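Local coordinates for sterol regulatory element-binding protein cleavage-activating protein (Schizosaccharomyces pombe, PDB 4YHC), which escorts the Sre1 transcription factor precursor for processing at low sterol and low oxygen, and is represented here by its WD40 domain, at residues 34-39 and 450-455; 80-83 and 88-91; 90-95 and 138-143; 97-102 and 154-159. The protein carries 9 engineered substitutions. One frame throughout, in Å; residues are numbered along the deposited sequence.

Interaction 1: residues 34-39 and 450-455; sequences LKIAVS and AIVLGN
While Ile36 packs against Ala450 and Val452, the gripped polar atom lies three residues on, at Ser39 OG. This hydroxyl bonds to Asn41 OD1 and accepts the backbone N of Thr44. A weak third bond comes from the backbone N of Lys43. Together these bonds tie Ser39 to the turn that follows strand 33-38. No hydrogen bond joins 34-39 to 450-455. The contact between them is apolar. Ile36 and Val452 carry most of it, and their CA atoms are 8.3 Å apart. The two side chains slide past each other from opposing backbones. The methyl-to-methyl contact is 3.8 Å, from Ile36 CG2 to Val452 CG2. In Ile36, CG1 is wedged between the backbone N and the carbonyl carbon (chi1 56°). That leaves CG2 to meet the valine while CD1 reaches toward Ala450. The approach there is loose, with Ile36 CD1 4.2 Å from Ala450 O. Ala450 CB also points at the isoleucine, 4.5 Å from Ile36 CD1. All three residues are buried, and the interface is small at 125 Å². Leu34 and Lys35 both face Val48 of the next strand, a classic beta bulge. Ile36 comes straight after it. The contact joins two sheets of the propeller. Strand 33-38 is an edge strand of the first, beside 44-49, whose Phe45 touches both Ile36 and Ala450. Strand 448-453 is an inner strand of the other, between 441-445 and 456-462, and Leu442 of 441-445 also touches Ile36.

Interaction 2: residues 80-83 and 88-91; sequences IALD and YVSL
Ile80 and Leu91 lie side by side and point the same way across the two strands. Ile80 CG1 is 3.8 Å from Leu91 CD2. The same Ile80 CG1 also reaches Val89 CG1 at 3.7 Å, but here the side chains meet at a slant. Ile80 is fully extended (chi1 -180°), which carries CG1 and CD1 over both partners. Leu82 pairs with Val89 on this face; their side chains meet more loosely, Leu82 CG 4.3 Å from Val89 CG2. Ala81 and Ser90 occupy the other face as a hydrogen-bonded pair. Ser90 N gives a nearly straight bond of 2.8 Å to Ala81 O. Ala81 N returns one of 2.9 Å to Ser90 O, lying in the carbonyl plane. Ser90 OG bonds to Trp125 NE1, in the next sheet. The end of the hairpin is held by Asp83. Its OD1 takes the backbone N of Tyr88 at 2.7 Å, on the anti side and somewhat out of the carboxylate plane. Asp83 N bonds in turn to Tyr88 O at 3.1 Å. OD1 also takes Asn87 N, and OD2 takes Gln85 N, the bond of an Asx turn. The carboxylate and the Tyr88 ring are turned 57° apart. A leucine in place of Asp83 has no carboxylate, and the amides of Tyr88, Asn87 and Gln85 would probably be left without their acceptors, the turn less firmly held. Strands 79-82 and 88-92 form the antiparallel hairpin that opens a four-stranded blade of the WD40 beta-propeller, in the predicted second repeat.

Interaction 3: residues 90-95 and 138-143; sequences SLFSKD and FELVVV
The ring of Phe92 packs against Val142 and Leu140 of the neighbouring sheet. Its CE2 is 3.7 Å from Val142 CG2, and the methyl approaches the ring at a slant. Leu140 comes from the opposite direction. Its CD1 meets the ring at the edge, near the ring plane, 4.1 Å from Phe92 CZ. The phenylalanine has CG beside its backbone N (chi1 -76°), and this turns the ring toward strand 138-143. In Val142, CG1 stands anti to the backbone N (chi1 -179°), which leaves CG2 to touch the ring. Ser90 adds a smaller contact, with OG 4.2 Å from Leu140 CD2. This hydroxyl, already bonded to Trp125, also lies in the plane of the Phe92 ring, at its edge. Tyr113 packs edge-to-face with Phe92, and Val123 touches both Phe92 and Leu140. All four residues that meet are buried, and no hydrogen bond crosses between the segments. The axes of strands 90-92 and 138-143 stay 10.8 Å apart at their closest. They run in nearly the same sense, 28° apart. That spacing is filled by side chains alone. Matching inner strands of two successive sheets thus pack face against face, as adjacent blades do in a WD40 beta-propeller. The blades correspond to the predicted second and third repeats.

Interaction 4: residues 97-102 and 154-159; sequences LFILNV and LTIEIE
Ile99 and Ile156 mark the nearest point of the two backbones, with CA atoms 9.7 Å apart. Both segments are extended there and run in roughly the same direction. They belong to different sheets, and no hydrogen bond links them. Side chains alone bridge the space. Ile99 provides about half of the 95 Å² buried. It points toward 154-159 and uses both of its branches. The longer one ends in CD1, which lies 4.3 Å from Leu154 CD2. The shorter one is CG2, which lies 4.4 Å from Ile156 CD1. Ile99 CG1 sits beside the backbone N (chi1 -57°). The next torsion bends the chain again, so CD1 goes to the leucine while CG2 is left for the isoleucine. Leu154 and Ile156 are two residues apart on one strand and both point back at Ile99. Ile156 is extended to its tip (chi2 -175°), which brings CD1 forward. The approach is that of ordinary methyl contacts and is not tight. All three residues are buried. Ile99 bonds through its backbone to Met108 and Leu109 of strand 106-112, so the residue is anchored in its own sheet. Each segment lies on the third strand of a four-stranded antiparallel sheet. Such packing of equivalent strands from one sheet to the next is the arrangement of neighbouring blades in a WD40 beta-propeller.

Interactions 2, 3 and 4 form one cluster around the sheet of strands 79-82, 88-92 and 96-101. Interactions 2 and 3 share Ser90 and Leu91, and their centres are about 8 Å apart. Interaction 4 lies farther out, its centre about 10 Å from that of interaction 2. Tyr88 OH touches Ile156 CG2 at 3.5 Å, and Ser90 CB touches Ile99 CD1 at 3.7 Å. Interactions 3 and 4 join the same two sheets at different depths. Interaction 1 closes the long loop in which the other three are nested. It meets interaction 2 where Ser39 CB lies 3.6 Å from Asp83 O. It does not touch interactions 3 and 4.

Interaction 1: residues 34-39 and 450-455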
loop_
_atom_site.group_PDB
_atom_site.type_symbol
_atom_site.label_atom_id
_atom_site.label_comp_id
_atom_site.label_asym_id
_atom_site.label_seq_id
_atom_site.Cartn_x
_atom_site.Cartn_y
_atom_site.Cartn_z
ATOM N N LEU A 34 14.798 4.385 5.267
ATOM C CA LEU A 34 14.814 3.217 4.378
ATOM C C LEU A 34 13.420 2.760 3.999
ATOM O O LEU A 34 13.171 2.365 2.874
ATOM C CB LEU A 34 15.419 2.061 5.146
ATOM C CG LEU A 34 15.516 0.738 4.384
ATOM C CD1 LEU A 34 16.322 0.972 3.114
ATOM C CD2 LEU A 34 16.166 -0.366 5.245
ATOM N N LYS A 35 12.513 2.732 4.965
ATOM C CA LYS A 35 11.242 2.040 4.748
ATOM C C LYS A 35 10.128 2.757 5.480
ATOM O O LYS A 35 10.299 3.131 6.609
ATOM C CB LYS A 35 11.346 0.612 5.306
ATOM C CG LYS A 35 10.653 -0.441 4.484
ATOM C CD LYS A 35 9.313 -0.808 5.053
ATOM C CE LYS A 35 8.623 -1.801 4.123
ATOM N NZ LYS A 35 7.530 -2.483 4.850
ATOM N N ILE A 36 8.956 2.866 4.831
ATOM C CA ILE A 36 7.787 3.422 5.489
ATOM C C ILE A 36 6.577 2.479 5.341
ATOM O O ILE A 36 6.513 1.655 4.410
ATOM C CB ILE A 36 7.457 4.804 4.954
ATOM C CG1 ILE A 36 7.257 4.791 3.407
ATOM C CG2 ILE A 36 8.528 5.812 5.376
ATOM C CD1 ILE A 36 6.701 6.071 2.889
ATOM N N ALA A 37 5.618 2.589 6.261
ATOM C CA ALA A 37 4.454 1.742 6.216
ATOM C C ALA A 37 3.271 2.435 6.870
ATOM O O ALA A 37 3.433 3.353 7.635
ATOM C CB ALA A 37 4.752 0.407 6.922
ATOM N N VAL A 38 2.069 1.989 6.531
ATOM C CA VAL A 38 0.886 2.549 7.113
ATOM C C VAL A 38 -0.116 1.467 7.382
ATOM O O VAL A 38 -0.193 0.469 6.668
ATOM C CB VAL A 38 0.318 3.651 6.189
ATOM C CG1 VAL A 38 -0.311 3.043 4.982
ATOM C CG2 VAL A 38 -0.690 4.486 6.931
ATOM N N SER A 39 -0.910 1.629 8.432
ATOM C CA SER A 39 -1.861 0.599 8.745
ATOM C C SER A 39 -2.971 0.592 7.729
ATOM O O SER A 39 -3.301 1.618 7.086
ATOM C CB SER A 39 -2.442 0.766 10.186
ATOM O OG SER A 39 -3.004 2.026 10.466
ATOM N N ALA A 450 2.602 10.303 1.698
ATOM C CA ALA A 450 3.872 10.562 2.364
ATOM C C ALA A 450 5.030 10.311 1.387
ATOM O O ALA A 450 5.085 9.245 0.723
ATOM C CB ALA A 450 4.041 9.663 3.595
ATOM N N ILE A 451 5.940 11.280 1.320
ATOM C CA ILE A 451 7.113 11.226 0.450
ATOM C C ILE A 451 8.343 11.420 1.361
ATOM O O ILE A 451 8.482 12.433 2.000
ATOM C CB ILE A 451 7.108 12.320 -0.629
ATOM C CG1 ILE A 451 5.932 12.075 -1.564
ATOM C CG2 ILE A 451 8.395 12.239 -1.461
ATOM C CD1 ILE A 451 5.755 13.124 -2.648
ATOM N N VAL A 452 9.258 10.451 1.355
ATOM C CA VAL A 452 10.500 10.557 2.128
ATOM C C VAL A 452 11.455 11.544 1.451
ATOM O O VAL A 452 11.663 11.521 0.228
ATOM C CB VAL A 452 11.176 9.184 2.297
ATOM C CG1 VAL A 452 12.597 9.282 2.865
ATOM C CG2 VAL A 452 10.345 8.309 3.241
ATOM N N LEU A 453 12.047 12.393 2.264
ATOM C CA LEU A 453 13.064 13.362 1.813
ATOM C C LEU A 453 14.279 13.152 2.674
ATOM O O LEU A 453 14.411 13.785 3.733
ATOM C CB LEU A 453 12.520 14.770 2.035
ATOM C CG LEU A 453 11.749 15.430 0.902
ATOM C CD1 LEU A 453 11.254 14.566 -0.228
ATOM C CD2 LEU A 453 10.646 16.368 1.424
ATOM N N GLY A 454 15.119 12.172 2.317
ATOM C CA GLY A 454 16.225 11.826 3.231
ATOM C C GLY A 454 15.845 11.270 4.582
ATOM O O GLY A 454 15.339 10.152 4.684
ATOM N N ASN A 455 16.057 12.041 5.638
ATOM C CA ASN A 455 15.659 11.592 6.948
ATOM C C ASN A 455 14.389 12.236 7.440
ATOM O O ASN A 455 14.047 12.071 8.570
ATOM C CB ASN A 455 16.786 11.787 7.949
ATOM C CG ASN A 455 17.294 13.181 7.969
ATOM O OD1 ASN A 455 17.441 13.804 6.919
ATOM N ND2 ASN A 455 17.492 13.718 9.161
#

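Interaction 2: residues 80-83 and 88-91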
loop_
_atom_site.group_PDB
_atom_site.type_symbol
_atom_site.label_atom_id
_atom_site.label_comp_id
_atom_site.label_asym_id
_atom_site.label_seq_id
_atom_site.Cartn_x
_atom_site.Cartn_y
_atom_site.Cartn_z
ATOM N N ILE A 80 8.997 -5.297 9.308
ATOM C CA ILE A 80 8.060 -4.609 10.159
ATOM C C ILE A 80 6.669 -4.752 9.612
ATOM O O ILE A 80 6.506 -4.857 8.416
ATOM C CB ILE A 80 8.400 -3.111 10.280
ATOM C CG1 ILE A 80 7.377 -2.439 11.194
ATOM C CG2 ILE A 80 8.393 -2.399 8.912
ATOM C CD1 ILE A 80 7.647 -0.967 11.391
ATOM N N ALA A 81 5.665 -4.772 10.478
ATOM C CA ALA A 81 4.302 -4.776 10.001
ATOM C C ALA A 81 3.372 -4.305 11.079
ATOM O O ALA A 81 3.708 -4.356 12.280
ATOM C CB ALA A 81 3.924 -6.120 9.478
ATOM N N LEU A 82 2.265 -3.703 10.659
ATOM C CA LEU A 82 1.261 -3.202 11.578
ATOM C C LEU A 82 0.043 -3.996 11.472
ATOM O O LEU A 82 -0.288 -4.469 10.366
ATOM C CB LEU A 82 0.874 -1.774 11.204
ATOM C CG LEU A 82 1.876 -0.654 11.456
ATOM C CD1 LEU A 82 2.646 -0.388 10.200
ATOM C CD2 LEU A 82 1.117 0.613 11.773
ATOM N N ASP A 83 -0.696 -4.116 12.571
ATOM C CA ASP A 83 -1.980 -4.764 12.451
ATOM C C ASP A 83 -2.930 -3.806 11.661
ATOM O O ASP A 83 -2.661 -2.593 11.550
ATOM C CB ASP A 83 -2.545 -5.148 13.824
ATOM C CG ASP A 83 -3.280 -4.013 14.517
ATOM O OD1 ASP A 83 -2.634 -3.077 15.018
ATOM O OD2 ASP A 83 -4.515 -4.072 14.539
ATOM N N TYR A 88 -0.967 -2.216 17.013
ATOM C CA TYR A 88 0.193 -3.047 17.289
ATOM C C TYR A 88 1.197 -3.018 16.119
ATOM O O TYR A 88 0.819 -2.886 14.938
ATOM C CB TYR A 88 -0.281 -4.508 17.539
ATOM C CG TYR A 88 -1.267 -4.576 18.646
ATOM C CD1 TYR A 88 -0.857 -4.483 19.995
ATOM C CD2 TYR A 88 -2.608 -4.668 18.395
ATOM C CE1 TYR A 88 -1.785 -4.499 21.032
ATOM C CE2 TYR A 88 -3.541 -4.660 19.440
ATOM C CZ TYR A 88 -3.112 -4.565 20.751
ATOM O OH TYR A 88 -4.057 -4.567 21.772
ATOM N N VAL A 89 2.460 -3.129 16.444
ATOM C CA VAL A 89 3.515 -3.291 15.444
ATOM C C VAL A 89 4.275 -4.574 15.760
ATOM O O VAL A 89 4.515 -4.883 16.985
ATOM C CB VAL A 89 4.470 -2.102 15.443
ATOM C CG1 VAL A 89 5.403 -2.172 14.255
ATOM C CG2 VAL A 89 3.711 -0.795 15.302
ATOM N N SER A 90 4.619 -5.325 14.704
ATOM C CA SER A 90 5.503 -6.490 14.799
ATOM C C SER A 90 6.794 -6.182 14.155
ATOM O O SER A 90 6.807 -5.812 12.990
ATOM C CB SER A 90 4.962 -7.739 14.085
ATOM O OG SER A 90 4.628 -7.453 12.728
ATOM N N LEU A 91 7.877 -6.323 14.911
ATOM C CA LEU A 91 9.231 -6.111 14.411
ATOM C C LEU A 91 9.957 -7.475 14.401
ATOM O O LEU A 91 9.877 -8.220 15.368
ATOM C CB LEU A 91 9.977 -5.162 15.318
ATOM C CG LEU A 91 9.524 -3.731 15.542
ATOM C CD1 LEU A 91 10.467 -3.078 16.536
ATOM C CD2 LEU A 91 9.545 -2.982 14.218
#

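Interaction 3: residues 90-95 and 138-143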
loop_
_atom_site.group_PDB
_atom_site.type_symbol
_atom_site.label_atom_id
_atom_site.label_comp_id
_atom_site.label_asym_id
_atom_site.label_seq_id
_atom_site.Cartn_x
_atom_site.Cartn_y
_atom_site.Cartn_z
ATOM N N SER A 90 4.619 -5.325 14.704
ATOM C CA SER A 90 5.503 -6.490 14.799
ATOM C C SER A 90 6.794 -6.182 14.155
ATOM O O SER A 90 6.807 -5.812 12.990
ATOM C CB SER A 90 4.962 -7.739 14.085
ATOM O OG SER A 90 4.628 -7.453 12.728
ATOM N N LEU A 91 7.877 -6.323 14.911
ATOM C CA LEU A 91 9.231 -6.111 14.411
ATOM C C LEU A 91 9.957 -7.475 14.401
ATOM O O LEU A 91 9.877 -8.220 15.368
ATOM C CB LEU A 91 9.977 -5.162 15.318
ATOM C CG LEU A 91 9.524 -3.731 15.542
ATOM C CD1 LEU A 91 10.467 -3.078 16.536
ATOM C CD2 LEU A 91 9.545 -2.982 14.218
ATOM N N PHE A 92 10.665 -7.779 13.329
ATOM C CA PHE A 92 11.395 -9.019 13.225
ATOM C C PHE A 92 12.857 -8.716 13.041
ATOM O O PHE A 92 13.252 -8.032 12.070
ATOM C CB PHE A 92 10.935 -9.829 11.991
ATOM C CG PHE A 92 9.610 -10.517 12.187
ATOM C CD1 PHE A 92 8.435 -9.778 12.231
ATOM C CD2 PHE A 92 9.542 -11.925 12.304
ATOM C CE1 PHE A 92 7.228 -10.396 12.440
ATOM C CE2 PHE A 92 8.338 -12.535 12.503
ATOM C CZ PHE A 92 7.182 -11.775 12.597
ATOM N N SER A 93 13.674 -9.206 13.968
ATOM C CA SER A 93 15.126 -9.250 13.752
ATOM C C SER A 93 15.477 -10.569 13.059
ATOM O O SER A 93 14.565 -11.299 12.620
ATOM C CB SER A 93 15.858 -9.098 15.094
ATOM O OG SER A 93 15.546 -10.212 15.947
ATOM N N LYS A 94 16.774 -10.902 12.934
ATOM C CA LYS A 94 17.149 -12.151 12.318
ATOM C C LYS A 94 16.642 -13.389 13.087
ATOM O O LYS A 94 16.352 -14.404 12.463
ATOM C CB LYS A 94 18.669 -12.249 12.090
ATOM C CG LYS A 94 19.517 -12.316 13.359
ATOM C CD LYS A 94 21.033 -12.296 13.071
ATOM C CE LYS A 94 21.803 -11.935 14.352
ATOM N NZ LYS A 94 23.216 -11.509 14.126
ATOM N N ASP A 95 16.509 -13.295 14.409
ATOM C CA ASP A 95 16.066 -14.437 15.209
ATOM C C ASP A 95 14.927 -14.176 16.167
ATOM O O ASP A 95 14.490 -15.102 16.854
ATOM C CB ASP A 95 17.233 -15.057 16.005
ATOM C CG ASP A 95 17.938 -14.088 16.919
ATOM O OD1 ASP A 95 17.331 -13.126 17.419
ATOM O OD2 ASP A 95 19.151 -14.299 17.140
ATOM N N PHE A 138 -5.217 -12.983 16.201
ATOM C CA PHE A 138 -4.679 -12.667 14.885
ATOM C C PHE A 138 -3.961 -13.873 14.365
ATOM O O PHE A 138 -3.475 -14.681 15.142
ATOM C CB PHE A 138 -3.647 -11.519 14.913
ATOM C CG PHE A 138 -4.193 -10.193 15.352
ATOM C CD1 PHE A 138 -4.881 -9.351 14.451
ATOM C CD2 PHE A 138 -4.077 -9.794 16.661
ATOM C CE1 PHE A 138 -5.367 -8.129 14.857
ATOM C CE2 PHE A 138 -4.575 -8.558 17.071
ATOM C CZ PHE A 138 -5.226 -7.737 16.185
ATOM N N GLU A 139 -3.862 -13.958 13.037
ATOM C CA GLU A 139 -2.828 -14.750 12.404
ATOM C C GLU A 139 -1.709 -13.888 11.861
ATOM O O GLU A 139 -1.957 -12.917 11.156
ATOM C CB GLU A 139 -3.456 -15.617 11.344
ATOM C CG GLU A 139 -4.390 -16.631 11.989
ATOM C CD GLU A 139 -5.115 -17.482 10.987
ATOM O OE1 GLU A 139 -5.871 -16.889 10.170
ATOM O OE2 GLU A 139 -4.896 -18.730 11.025
ATOM N N LEU A 140 -0.480 -14.211 12.247
ATOM C CA LEU A 140 0.688 -13.479 11.844
ATOM C C LEU A 140 1.399 -14.353 10.851
ATOM O O LEU A 140 1.890 -15.457 11.218
ATOM C CB LEU A 140 1.627 -13.204 13.021
ATOM C CG LEU A 140 2.263 -11.867 13.300
ATOM C CD1 LEU A 140 3.467 -12.024 14.244
ATOM C CD2 LEU A 140 2.631 -11.059 12.070
ATOM N N VAL A 141 1.498 -13.886 9.615
ATOM C CA VAL A 141 2.054 -14.702 8.550
ATOM C C VAL A 141 3.430 -14.193 8.175
ATOM O O VAL A 141 3.653 -12.994 7.922
ATOM C CB VAL A 141 1.133 -14.685 7.327
ATOM C CG1 VAL A 141 1.690 -15.532 6.186
ATOM C CG2 VAL A 141 -0.273 -15.171 7.717
ATOM N N VAL A 142 4.367 -15.116 8.096
ATOM C CA VAL A 142 5.720 -14.811 7.751
ATOM C C VAL A 142 6.080 -15.549 6.500
ATOM O O VAL A 142 6.050 -16.791 6.465
ATOM C CB VAL A 142 6.672 -15.251 8.892
ATOM C CG1 VAL A 142 8.109 -14.909 8.551
ATOM C CG2 VAL A 142 6.286 -14.522 10.152
ATOM N N VAL A 143 6.402 -14.799 5.463
ATOM C CA VAL A 143 6.702 -15.358 4.172
ATOM C C VAL A 143 8.167 -15.151 3.859
ATOM O O VAL A 143 8.688 -14.020 3.922
ATOM C CB VAL A 143 5.838 -14.740 3.032
ATOM C CG1 VAL A 143 6.153 -15.398 1.695
ATOM C CG2 VAL A 143 4.345 -14.893 3.338
#

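Interaction 4: residues 97-102 and 154-159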
loop_
_atom_site.group_PDB
_atom_site.type_symbol
_atom_site.label_atom_id
_atom_site.label_comp_id
_atom_site.label_asym_id
_atom_site.label_seq_id
_atom_site.Cartn_x
_atom_site.Cartn_y
_atom_site.Cartn_z
ATOM N N LEU A 97 11.045 -12.045 17.116
ATOM C CA LEU A 97 9.941 -11.164 16.851
ATOM C C LEU A 97 9.484 -10.481 18.126
ATOM O O LEU A 97 9.505 -11.062 19.253
ATOM C CB LEU A 97 8.813 -11.896 16.127
ATOM C CG LEU A 97 7.867 -12.784 16.903
ATOM C CD1 LEU A 97 6.639 -12.088 17.446
ATOM C CD2 LEU A 97 7.427 -13.918 15.978
ATOM N N PHE A 98 9.107 -9.228 17.948
ATOM C CA PHE A 98 8.701 -8.380 19.023
ATOM C C PHE A 98 7.368 -7.773 18.680
ATOM O O PHE A 98 7.211 -7.188 17.621
ATOM C CB PHE A 98 9.722 -7.254 19.158
ATOM C CG PHE A 98 11.177 -7.677 19.281
ATOM C CD1 PHE A 98 11.976 -7.824 18.181
ATOM C CD2 PHE A 98 11.794 -7.757 20.534
ATOM C CE1 PHE A 98 13.322 -8.113 18.270
ATOM C CE2 PHE A 98 13.160 -8.028 20.645
ATOM C CZ PHE A 98 13.925 -8.234 19.504
ATOM N N ILE A 99 6.408 -7.824 19.582
ATOM C CA ILE A 99 5.070 -7.288 19.363
ATOM C C ILE A 99 4.868 -6.156 20.343
ATOM O O ILE A 99 4.850 -6.404 21.589
ATOM C CB ILE A 99 3.950 -8.307 19.644
ATOM C CG1 ILE A 99 4.111 -9.573 18.794
ATOM C CG2 ILE A 99 2.575 -7.657 19.484
ATOM C CD1 ILE A 99 4.164 -9.365 17.311
ATOM N N LEU A 100 4.736 -4.944 19.801
ATOM C CA LEU A 100 4.508 -3.750 20.592
ATOM C C LEU A 100 3.136 -3.168 20.469
ATOM O O LEU A 100 2.555 -3.043 19.372
ATOM C CB LEU A 100 5.493 -2.666 20.249
ATOM C CG LEU A 100 6.961 -2.973 20.545
ATOM C CD1 LEU A 100 7.707 -2.734 19.253
ATOM C CD2 LEU A 100 7.578 -2.139 21.687
ATOM N N ASN A 101 2.662 -2.713 21.593
ATOM C CA ASN A 101 1.425 -2.003 21.667
ATOM C C ASN A 101 1.800 -0.570 21.378
ATOM O O ASN A 101 2.665 0.002 22.071
ATOM C CB ASN A 101 0.847 -2.181 23.061
ATOM C CG ASN A 101 -0.530 -1.589 23.200
ATOM O OD1 ASN A 101 -0.855 -0.552 22.632
ATOM N ND2 ASN A 101 -1.362 -2.277 23.932
ATOM N N VAL A 102 1.208 0.046 20.343
ATOM C CA VAL A 102 1.618 1.438 20.056
ATOM C C VAL A 102 0.628 2.445 20.645
ATOM O O VAL A 102 1.016 3.578 20.851
ATOM C CB VAL A 102 1.905 1.747 18.574
ATOM C CG1 VAL A 102 3.207 1.083 18.128
ATOM C CG2 VAL A 102 0.775 1.306 17.685
ATOM N N LEU A 154 -1.678 -15.601 17.241
ATOM C CA LEU A 154 -1.292 -14.580 18.188
ATOM C C LEU A 154 -2.531 -14.162 18.923
ATOM O O LEU A 154 -3.483 -13.701 18.299
ATOM C CB LEU A 154 -0.672 -13.393 17.430
ATOM C CG LEU A 154 -0.314 -12.151 18.209
ATOM C CD1 LEU A 154 0.685 -12.432 19.341
ATOM C CD2 LEU A 154 0.237 -11.121 17.233
ATOM N N THR A 155 -2.523 -14.308 20.239
ATOM C CA THR A 155 -3.613 -13.775 21.050
ATOM C C THR A 155 -3.125 -12.629 21.890
ATOM O O THR A 155 -2.093 -12.717 22.550
ATOM C CB THR A 155 -4.261 -14.826 21.983
ATOM O OG1 THR A 155 -4.791 -15.882 21.196
ATOM C CG2 THR A 155 -5.436 -14.214 22.713
ATOM N N ILE A 156 -3.892 -11.553 21.907
ATOM C CA ILE A 156 -3.521 -10.380 22.632
ATOM C C ILE A 156 -4.588 -10.047 23.644
ATOM O O ILE A 156 -5.782 -10.066 23.336
ATOM C CB ILE A 156 -3.310 -9.199 21.674
ATOM C CG1 ILE A 156 -2.077 -9.479 20.821
ATOM C CG2 ILE A 156 -3.180 -7.892 22.443
ATOM C CD1 ILE A 156 -1.706 -8.318 19.907
ATOM N N GLU A 157 -4.129 -9.753 24.862
ATOM C CA GLU A 157 -5.002 -9.326 25.937
ATOM C C GLU A 157 -4.515 -8.020 26.541
ATOM O O GLU A 157 -3.558 -7.426 26.086
ATOM C CB GLU A 157 -5.071 -10.417 26.994
ATOM C CG GLU A 157 -5.720 -11.676 26.479
ATOM C CD GLU A 157 -6.074 -12.639 27.584
ATOM O OE1 GLU A 157 -5.656 -13.814 27.486
ATOM O OE2 GLU A 157 -6.768 -12.233 28.547
ATOM N N ILE A 158 -5.206 -7.550 27.561
ATOM C CA ILE A 158 -4.790 -6.344 28.262
ATOM C C ILE A 158 -3.403 -6.592 28.885
ATOM O O ILE A 158 -2.448 -5.843 28.669
ATOM C CB ILE A 158 -5.803 -5.957 29.370
ATOM C CG1 ILE A 158 -7.247 -5.875 28.809
ATOM C CG2 ILE A 158 -5.376 -4.640 30.015
ATOM C CD1 ILE A 158 -8.117 -7.092 29.058
ATOM N N GLU A 159 -3.314 -7.689 29.628
ATOM C CA GLU A 159 -2.098 -8.079 30.341
ATOM C C GLU A 159 -0.942 -8.238 29.357
ATOM O O GLU A 159 -0.014 -7.434 29.357
ATOM C CB GLU A 159 -2.332 -9.378 31.132
ATOM C CG GLU A 159 -3.707 -9.466 31.787
ATOM C CD GLU A 159 -4.743 -10.072 30.861
ATOM O OE1 GLU A 159 -5.690 -9.358 30.449
ATOM O OE2 GLU A 159 -4.586 -11.264 30.530
#